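Putative oxidoreductase (PDB 3L6D) probably binds NADP and acts as an oxidoreductase, with a Rossmann-type nucleotide-binding domain followed by a helical domain related to that of reductive aminases. Local coordinates at residues 227-232 / 236-241; 273-278 / 290-295. All coordinates share one frame; numbering follows the deposited sequence.

Contact 1 of 2, residues 227-232 / 236-241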
# COMPACT_ATOMS: atom_id res chain seq x y z
N VAL B 227 -1.00 -0.17 -13.01
CA VAL B 227 -0.45 1.00 -13.73
C VAL B 227 -0.14 0.65 -15.20
O VAL B 227 -0.49 1.40 -16.12
CB VAL B 227 0.81 1.60 -13.03
CG1 VAL B 227 1.50 2.62 -13.94
CG2 VAL B 227 0.45 2.26 -11.66
N ARG B 228 0.49 -0.51 -15.42
CA ARG B 228 0.85 -0.95 -16.77
C ARG B 228 -0.42 -1.11 -17.61
O ARG B 228 -0.48 -0.70 -18.77
CB ARG B 228 1.70 -2.25 -16.71
CG ARG B 228 2.13 -2.80 -18.08
CD ARG B 228 2.59 -4.31 -18.06
NE ARG B 228 1.48 -5.25 -17.87
CZ ARG B 228 0.68 -5.68 -18.85
NH1 ARG B 228 0.84 -5.25 -20.10
NH2 ARG B 228 -0.31 -6.54 -18.58
N ARG B 229 -1.46 -1.69 -17.03
CA ARG B 229 -2.72 -1.84 -17.71
C ARG B 229 -3.43 -0.52 -17.95
O ARG B 229 -4.02 -0.34 -19.02
CB ARG B 229 -3.62 -2.82 -16.97
CG ARG B 229 -3.13 -4.26 -17.17
CD ARG B 229 -3.90 -5.20 -16.31
NE ARG B 229 -3.58 -6.61 -16.57
CZ ARG B 229 -4.12 -7.35 -17.53
NH1 ARG B 229 -5.02 -6.83 -18.35
NH2 ARG B 229 -3.78 -8.63 -17.65
N LEU B 230 -3.40 0.39 -16.97
CA LEU B 230 -4.02 1.70 -17.15
C LEU B 230 -3.35 2.51 -18.26
O LEU B 230 -4.03 3.21 -19.04
CB LEU B 230 -4.03 2.47 -15.83
CG LEU B 230 -4.91 1.96 -14.70
CD1 LEU B 230 -4.58 2.70 -13.38
CD2 LEU B 230 -6.42 2.08 -15.07
N GLU B 231 -2.03 2.40 -18.34
CA GLU B 231 -1.25 3.00 -19.38
C GLU B 231 -1.50 2.44 -20.76
O GLU B 231 -1.54 3.15 -21.70
CB GLU B 231 0.22 2.93 -19.04
CG GLU B 231 0.62 3.91 -18.00
CD GLU B 231 2.03 3.77 -17.58
OE1 GLU B 231 2.68 2.82 -17.92
OE2 GLU B 231 2.50 4.64 -16.90
N THR B 232 -1.61 1.13 -20.87
CA THR B 232 -1.90 0.48 -22.13
C THR B 232 -3.38 0.33 -22.43
O THR B 232 -3.74 -0.08 -23.48
CB THR B 232 -1.27 -0.89 -22.19
OG1 THR B 232 -1.83 -1.71 -21.18
CG2 THR B 232 0.18 -0.82 -21.95
N LYS B 236 -8.04 -6.82 -20.38
CA LYS B 236 -8.42 -8.20 -20.69
C LYS B 236 -8.42 -9.01 -19.41
O LYS B 236 -7.46 -8.95 -18.63
CB LYS B 236 -7.49 -8.83 -21.73
CG LYS B 236 -7.50 -8.18 -23.11
CD LYS B 236 -6.22 -8.53 -23.90
CE LYS B 236 -6.05 -7.70 -25.19
NZ LYS B 236 -4.73 -7.94 -25.86
N GLY B 237 -9.45 -9.81 -19.22
CA GLY B 237 -9.65 -10.56 -18.01
C GLY B 237 -8.87 -11.84 -17.99
O GLY B 237 -9.23 -12.82 -17.37
N ASP B 238 -7.73 -11.82 -18.65
CA ASP B 238 -6.91 -12.99 -18.66
C ASP B 238 -6.41 -13.39 -17.31
O ASP B 238 -6.34 -14.56 -17.04
CB ASP B 238 -5.77 -12.90 -19.68
CG ASP B 238 -4.84 -11.72 -19.46
OD1 ASP B 238 -5.18 -10.60 -19.87
OD2 ASP B 238 -3.73 -11.91 -18.92
N GLN B 239 -5.98 -12.47 -16.47
CA GLN B 239 -5.43 -12.91 -15.19
C GLN B 239 -6.18 -12.74 -13.84
O GLN B 239 -6.11 -13.58 -12.96
CB GLN B 239 -4.02 -12.37 -15.10
CG GLN B 239 -3.28 -12.70 -13.84
CD GLN B 239 -1.83 -13.02 -14.10
OE1 GLN B 239 -1.23 -13.79 -13.40
NE2 GLN B 239 -1.28 -12.39 -15.10
N ALA B 240 -6.83 -11.60 -13.68
CA ALA B 240 -7.47 -11.20 -12.46
C ALA B 240 -8.85 -10.65 -12.70
O ALA B 240 -9.02 -9.47 -12.67
CB ALA B 240 -6.64 -10.19 -11.80
N ARG B 241 -9.83 -11.49 -12.96
CA ARG B 241 -11.16 -11.00 -13.26
C ARG B 241 -11.79 -10.22 -12.14
O ARG B 241 -11.72 -10.59 -11.01
CB ARG B 241 -12.08 -12.16 -13.62
CG ARG B 241 -11.79 -12.75 -14.95
CD ARG B 241 -12.74 -13.86 -15.29
NE ARG B 241 -14.12 -13.45 -15.20
CZ ARG B 241 -14.96 -13.50 -16.22
NH1 ARG B 241 -14.53 -13.92 -17.39
NH2 ARG B 241 -16.20 -13.12 -16.06

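Contact 2 of 2, residues 273-278 / 290-295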
# COMPACT_ATOMS: atom_id res chain seq x y z
N VAL B 273 -16.39 -2.62 -5.70
CA VAL B 273 -16.15 -3.69 -6.68
C VAL B 273 -17.48 -4.39 -7.03
O VAL B 273 -17.72 -4.74 -8.18
CB VAL B 273 -15.11 -4.71 -6.17
CG1 VAL B 273 -14.87 -5.72 -7.21
CG2 VAL B 273 -13.74 -4.01 -5.85
N GLN B 274 -18.35 -4.60 -6.05
CA GLN B 274 -19.67 -5.16 -6.39
C GLN B 274 -20.32 -4.23 -7.42
O GLN B 274 -20.77 -4.68 -8.48
CB GLN B 274 -20.53 -5.34 -5.14
CG GLN B 274 -20.01 -6.39 -4.12
CD GLN B 274 -20.18 -7.84 -4.56
OE1 GLN B 274 -20.94 -8.14 -5.48
NE2 GLN B 274 -19.47 -8.76 -3.89
N ARG B 275 -20.31 -2.92 -7.16
CA ARG B 275 -20.89 -1.97 -8.10
C ARG B 275 -20.24 -1.96 -9.50
O ARG B 275 -20.96 -1.93 -10.51
CB ARG B 275 -20.92 -0.56 -7.52
CG ARG B 275 -21.93 0.33 -8.22
CD ARG B 275 -21.72 1.76 -7.85
NE ARG B 275 -20.49 2.26 -8.42
CZ ARG B 275 -20.42 3.32 -9.21
NH1 ARG B 275 -21.51 4.01 -9.50
NH2 ARG B 275 -19.23 3.70 -9.68
N ALA B 276 -18.91 -2.00 -9.57
CA ALA B 276 -18.20 -2.17 -10.85
C ALA B 276 -18.70 -3.43 -11.57
O ALA B 276 -18.92 -3.42 -12.80
CB ALA B 276 -16.68 -2.23 -10.63
N ALA B 277 -18.87 -4.51 -10.81
CA ALA B 277 -19.42 -5.76 -11.36
C ALA B 277 -20.82 -5.54 -11.94
O ALA B 277 -21.10 -5.98 -13.06
CB ALA B 277 -19.44 -6.85 -10.31
N ALA B 278 -21.68 -4.84 -11.21
CA ALA B 278 -23.06 -4.61 -11.66
C ALA B 278 -23.10 -3.65 -12.86
O ALA B 278 -24.13 -3.52 -13.52
CB ALA B 278 -23.91 -4.06 -10.51
N THR B 290 -11.04 1.12 -11.71
CA THR B 290 -10.74 2.51 -12.02
C THR B 290 -11.80 3.20 -12.90
O THR B 290 -12.25 4.33 -12.58
CB THR B 290 -9.33 2.61 -12.67
OG1 THR B 290 -8.37 2.04 -11.75
CG2 THR B 290 -8.96 4.05 -12.88
N LYS B 291 -12.17 2.55 -14.00
CA LYS B 291 -13.14 3.11 -14.96
C LYS B 291 -14.55 3.30 -14.38
O LYS B 291 -15.29 4.16 -14.87
CB LYS B 291 -13.23 2.24 -16.23
CG LYS B 291 -12.02 2.34 -17.17
CD LYS B 291 -11.76 1.03 -17.95
CE LYS B 291 -12.83 0.69 -18.95
NZ LYS B 291 -12.69 -0.70 -19.49
N SER B 292 -14.90 2.55 -13.34
CA SER B 292 -16.23 2.63 -12.72
C SER B 292 -16.46 3.97 -12.03
O SER B 292 -17.61 4.36 -11.76
CB SER B 292 -16.48 1.45 -11.76
OG SER B 292 -15.83 1.58 -10.50
N PHE B 293 -15.37 4.70 -11.78
CA PHE B 293 -15.50 6.04 -11.22
C PHE B 293 -15.76 7.14 -12.25
O PHE B 293 -16.06 8.29 -11.89
CB PHE B 293 -14.28 6.37 -10.37
CG PHE B 293 -14.14 5.47 -9.17
CD1 PHE B 293 -13.31 4.37 -9.20
CD2 PHE B 293 -14.85 5.75 -8.00
CE1 PHE B 293 -13.19 3.54 -8.09
CE2 PHE B 293 -14.74 4.93 -6.88
CZ PHE B 293 -13.90 3.83 -6.92
N ALA B 294 -15.64 6.79 -13.53
CA ALA B 294 -15.67 7.79 -14.61
C ALA B 294 -17.03 8.47 -14.73
O ALA B 294 -18.06 7.86 -14.45
CB ALA B 294 -15.26 7.17 -15.93
N ARG B 295 -17.02 9.75 -15.13
CA ARG B 295 -18.24 10.48 -15.47
C ARG B 295 -18.88 9.82 -16.70
O ARG B 295 -20.04 9.40 -16.66
CB ARG B 295 -17.91 11.95 -15.74
CG ARG B 295 -19.02 12.76 -16.39
CD ARG B 295 -18.79 14.25 -16.22
NE ARG B 295 -20.04 14.97 -16.48
CZ ARG B 295 -20.29 16.21 -16.08
NH1 ARG B 295 -21.45 16.77 -16.37
NH2 ARG B 295 -19.39 16.89 -15.39
O HOH W 1 -17.72 1.15 -8.40

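Contact 1 of 2, residues 227-232 / 236-241
Arg229 reaches from the last turns of helix 204-232 to Asp238 in the loop that follows, and the salt bridge between them joins a buried arginine to an exposed aspartate. Arg229 NH2 does the touching: it lies 3.3 Å from Asp238 OD1, with the N-H pointing almost straight at the oxygen (175°). OD1 is met on its syn side, yet 34° out of the carboxylate plane, whereas the same oxygen sits close to the plane of the guanidinium, at its edge. The second carboxylate oxygen is only slightly farther off, with Asp238 OD2 3.5 Å from Arg229 NH2.

The tighter side of the contact is the arginine itself. Its chain runs extended from CG to NE, CG standing anti to the carbonyl carbon (chi1 -74°), and this length carries the charged group across to the loop: the CA of Lys236, the nearest there, is 9.0 Å from the CA of Arg229. NE makes salt bridges with Glu225 and Asp285, and NH1 bonds to the backbone O of Asp234, its strongest polar partner. Arg229 NH1 also makes a weak, bent bond to Lys236 O at 3.2 Å. This places the contact in the connection between two helices of the C-terminal helical domain, where the arginine ties the end of helix 204-232 to the loop leading into helix 242-259; Arg241 occupies the N-cap of that next helix.

Toward solvent the contact is looser. Lys236 contributes chiefly its backbone, its long aliphatic chain leading the ammonium away from Arg229, as suits an exposed lysine. Over one face of the Arg229 guanidinium, near the rim, lies Arg228 NH2, 3.7 Å above the plane; Arg228 NH2 and Arg229 NE share Glu225 OE2, which draws the two arginines together.

Contact 2 of 2, residues 273-278 / 290-295
Ala276 and Ser292 supply the nonpolar part of this contact, packing helix 264-281 against the short turn near the C-terminus. The two CB atoms meet at 3.9 Å, and Ser292 OG lies just as near Ala276 CB. Small side chains suit this place: the backbones approach to 5.5 Å between the CA atoms of the same two residues, a spacing that a methyl and a hydroxymethyl group can fill, Ser292 pointing at the helix and meeting the flank of Ala276. Met279 and Tyr281, farther along the helix, also pack on Ser292.

The polar part belongs to Arg275, one residue earlier on the helix. With chi1 at -160° the chain leaves the helix trans to the backbone N, and a bend at chi3 (70°) turns the guanidinium across toward the turn. Arg275 NH2 comes within 2.7 Å of Ser292 O, which lies at the edge of the guanidinium and near its plane. Beside this direct approach, one water links the side chains: it accepts from Arg275 NE at 3.0 Å and donates to Ser292 OG at 2.9 Å. The water, too, sits in the plane of the guanidinium at its edge. Trp262 of the second subunit packs on Arg275, placing this end of the contact at the subunit boundary.

Backbone bonds shape the receiving segment. Phe293 N bonds to Thr290 O at 3.2 Å and Ala294 N to Lys291 O at 3.0 Å, two successive bonds from the N of residue i+3 to the O of residue i, which wind the chain into a turn. The Ser292 hydroxyl, with OG between the backbone N and the carbonyl carbon (chi1 78°), also bonds to Thr289 O.

Thr289 O can only accept, so OG gives its hydrogen there and receives one from the water; the buried hydroxyl is thus both donor and acceptor.

Contacts 1 and 2 follow one another along the chain, with their centres about 15 Å apart, inside the C-terminal helical domain and on the same side of the chain's centre. They meet directly where Leu230 CD2 packs on Thr290 CB at 3.8 Å, so the end of helix 204-232 lies against the C-terminal turn. Phe235, in the loop between the segments of contact 1, adds a second tie: it touches Leu230 and forms a cation-pi pair with Lys291. Contact 1 has a salt bridge from Glu231 to Arg209 of the second subunit, and contact 2 packs Thr290 on Phe191 of that subunit. Their centres lie about 28 and 27 Å from the chain's centre.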